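Side-chain contact in PAN2-PAN3 deadenylation complex catalytic subunit pan2 (Neurospora crassa, PDB 4CZW), which acts as the metal-dependent exoribonuclease subunit of the PAN deadenylation complex, which probably shortens the poly(A) tails of cytoplasmic mRNA: residues Gly306-Leu309 against Lys310-Asn314. Numbering follows the deposited sequence.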
ATOM      1  N   GLY A 306     -29.615   9.382  -6.510  1.00 59.90           N
ATOM      2  CA  GLY A 306     -30.194  10.702  -6.683  1.00 64.83           C
ATOM      3  C   GLY A 306     -31.400  10.958  -5.800  1.00 74.33           C
ATOM      4  O   GLY A 306     -31.441  10.529  -4.647  1.00 73.17           O
ATOM      5  N   ASP A 307     -32.385  11.665  -6.348  1.00 76.12           N
ATOM      6  CA  ASP A 307     -33.610  11.975  -5.618  1.00 81.04           C
ATOM      7  C   ASP A 307     -34.437  10.719  -5.373  1.00 71.15           C
ATOM      8  O   ASP A 307     -35.180  10.635  -4.395  1.00 68.21           O
ATOM      9  CB  ASP A 307     -34.441  13.010  -6.380  1.00 75.19           C
ATOM     10  CG  ASP A 307     -33.711  14.325  -6.564  1.00 85.92           C
ATOM     11  OD1 ASP A 307     -32.847  14.651  -5.722  1.00 85.69           O
ATOM     12  OD2 ASP A 307     -34.003  15.035  -7.549  1.00 90.20           O
ATOM     13  N   ASP A 308     -34.303   9.746  -6.269  1.00 65.15           N
ATOM     14  CA  ASP A 308     -34.996   8.470  -6.133  1.00 68.91           C
ATOM     15  C   ASP A 308     -34.540   7.750  -4.868  1.00 72.89           C
ATOM     16  O   ASP A 308     -35.320   7.049  -4.222  1.00 66.78           O
ATOM     17  CB  ASP A 308     -34.753   7.594  -7.364  1.00 70.19           C
ATOM     18  CG  ASP A 308     -35.525   6.292  -7.315  1.00 81.17           C
ATOM     19  OD1 ASP A 308     -36.626   6.274  -6.728  1.00104.00           O
ATOM     20  OD2 ASP A 308     -35.030   5.286  -7.867  1.00 85.12           O
ATOM     21  N   LEU A 309     -33.271   7.935  -4.521  1.00 73.15           N
ATOM     22  CA  LEU A 309     -32.710   7.360  -3.306  1.00 67.98           C
ATOM     23  C   LEU A 309     -33.232   8.082  -2.069  1.00 66.62           C
ATOM     24  O   LEU A 309     -33.559   7.452  -1.063  1.00 63.75           O
ATOM     25  CB  LEU A 309     -31.182   7.418  -3.344  1.00 66.88           C
ATOM     26  CG  LEU A 309     -30.455   6.997  -2.066  1.00 59.52           C
ATOM     27  CD1 LEU A 309     -30.824   5.571  -1.685  1.00 55.23           C
ATOM     28  CD2 LEU A 309     -28.951   7.140  -2.233  1.00 56.56           C
ATOM     29  N   LYS A 310     -33.307   9.407  -2.154  1.00 70.23           N
ATOM     30  CA  LYS A 310     -33.786  10.226  -1.046  1.00 76.27           C
ATOM     31  C   LYS A 310     -35.239   9.909  -0.710  1.00 81.02           C
ATOM     32  O   LYS A 310     -35.638   9.939   0.454  1.00 84.78           O
ATOM     33  CB  LYS A 310     -33.639  11.713  -1.377  1.00 75.11           C
ATOM     34  CG  LYS A 310     -32.220  12.147  -1.706  1.00 81.19           C
ATOM     35  CD  LYS A 310     -32.167  13.628  -2.048  1.00 84.04           C
ATOM     36  CE  LYS A 310     -30.760  14.064  -2.419  1.00 82.98           C
ATOM     37  NZ  LYS A 310     -30.705  15.510  -2.772  1.00 98.08           N
ATOM     38  N   LEU A 311     -36.024   9.604  -1.739  1.00 81.45           N
ATOM     39  CA  LEU A 311     -37.439   9.302  -1.564  1.00 79.48           C
ATOM     40  C   LEU A 311     -37.637   7.988  -0.813  1.00 83.10           C
ATOM     41  O   LEU A 311     -38.458   7.905   0.099  1.00 89.72           O
ATOM     42  CB  LEU A 311     -38.143   9.245  -2.920  1.00 82.68           C
ATOM     43  CG  LEU A 311     -39.660   9.047  -2.897  1.00 94.26           C
ATOM     44  CD1 LEU A 311     -40.337  10.186  -2.151  1.00 97.63           C
ATOM     45  CD2 LEU A 311     -40.207   8.926  -4.311  1.00100.97           C
ATOM     46  N   HIS A 312     -36.878   6.968  -1.202  1.00 80.71           N
ATOM     47  CA  HIS A 312     -36.965   5.658  -0.564  1.00 80.60           C
ATOM     48  C   HIS A 312     -36.503   5.705   0.888  1.00 80.63           C
ATOM     49  O   HIS A 312     -37.019   4.977   1.736  1.00 81.85           O
ATOM     50  CB  HIS A 312     -36.141   4.628  -1.340  1.00 69.18           C
ATOM     51  CG  HIS A 312     -36.869   4.019  -2.497  1.00 76.19           C
ATOM     52  ND1 HIS A 312     -37.254   4.746  -3.603  1.00 78.55           N
ATOM     53  CD2 HIS A 312     -37.287   2.750  -2.718  1.00 74.31           C
ATOM     54  CE1 HIS A 312     -37.874   3.951  -4.457  1.00 78.60           C
ATOM     55  NE2 HIS A 312     -37.909   2.735  -3.943  1.00 78.37           N
ATOM     56  N   LEU A 313     -35.528   6.563   1.169  1.00 78.75           N
ATOM     57  CA  LEU A 313     -35.011   6.713   2.524  1.00 83.21           C
ATOM     58  C   LEU A 313     -36.032   7.380   3.441  1.00 88.49           C
ATOM     59  O   LEU A 313     -36.080   7.098   4.637  1.00 85.99           O
ATOM     60  CB  LEU A 313     -33.706   7.513   2.512  1.00 77.80           C
ATOM     61  CG  LEU A 313     -32.476   6.763   1.997  1.00 73.27           C
ATOM     62  CD1 LEU A 313     -31.287   7.699   1.869  1.00 66.40           C
ATOM     63  CD2 LEU A 313     -32.142   5.596   2.912  1.00 68.71           C
ATOM     64  N   ASN A 314     -36.849   8.263   2.875  1.00 87.73           N
ATOM     65  CA  ASN A 314     -37.891   8.933   3.644  1.00 95.00           C
ATOM     66  C   ASN A 314     -39.048   7.990   3.961  1.00 96.35           C
ATOM     67  O   ASN A 314     -39.706   8.124   4.993  1.00 98.72           O
ATOM     68  CB  ASN A 314     -38.407  10.165   2.894  1.00100.53           C
ATOM     69  CG  ASN A 314     -37.361  11.259   2.782  1.00104.90           C
ATOM     70  OD1 ASN A 314     -36.421  11.316   3.574  1.00107.58           O
ATOM     71  ND2 ASN A 314     -37.527  12.139   1.801  1.00 98.99           N
TER
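Asp307 and Leu311 are joined by a backbone bond, Leu311 N to Asp307 O at 3.0 Å, one of the i to i+4 links that run Gly306-Leu309 straight on into Lys310-Asn314 as a single short helix. Leu313 N repeats it on Leu309 O at 3.1 Å, whereas the corresponding bond from Lys310 N to Gly306 O is weak.

The carbonyl of Asp308 departs from this routine by serving two donors of one residue. His312 N reaches Asp308 O only weakly, but the imidazole also gives its ND1 hydrogen to Asp308 O at 3.1 Å. The path is bent (N-H...O 137°), the oxygen lying well out of the ring plane. A first torsion of -84°, which sets CG beside the backbone N, turns the ring back toward the preceding turn and permits this second grip. As the donor, ND1 carries the proton in this bond, which should also restrict rotation of the ring. The carboxylate of Asp308 stands almost perpendicular to the imidazole, its OD1 3.5 Å from His312 CE1, where its negative charge would probably favour a positive ring.

Asp307 and Lys310 run side by side in the same direction. The lysine chain, extended beyond CG, passes alongside the carboxylate and ends in a long salt bridge, Lys310 NZ to Asp307 OD1 at 3.7 Å, on an exposed flank.

Leu309, the buried member, meets Leu313 one turn on, Leu309 CG lying 4.1 Å from Leu313 CD1. Both leucines and His312 also touch Ile320, and the imidazole stacks on Tyr304 of strand 300-305, so this flank packs against nearby parts of the same chain. Such i to i+3 and i to i+4 pairings are characteristic of a short surface helix, here linking strands 300-305 and 321-334 of the USP-like scaffold domain, predicted to be catalytically inactive, away from its zinc sites.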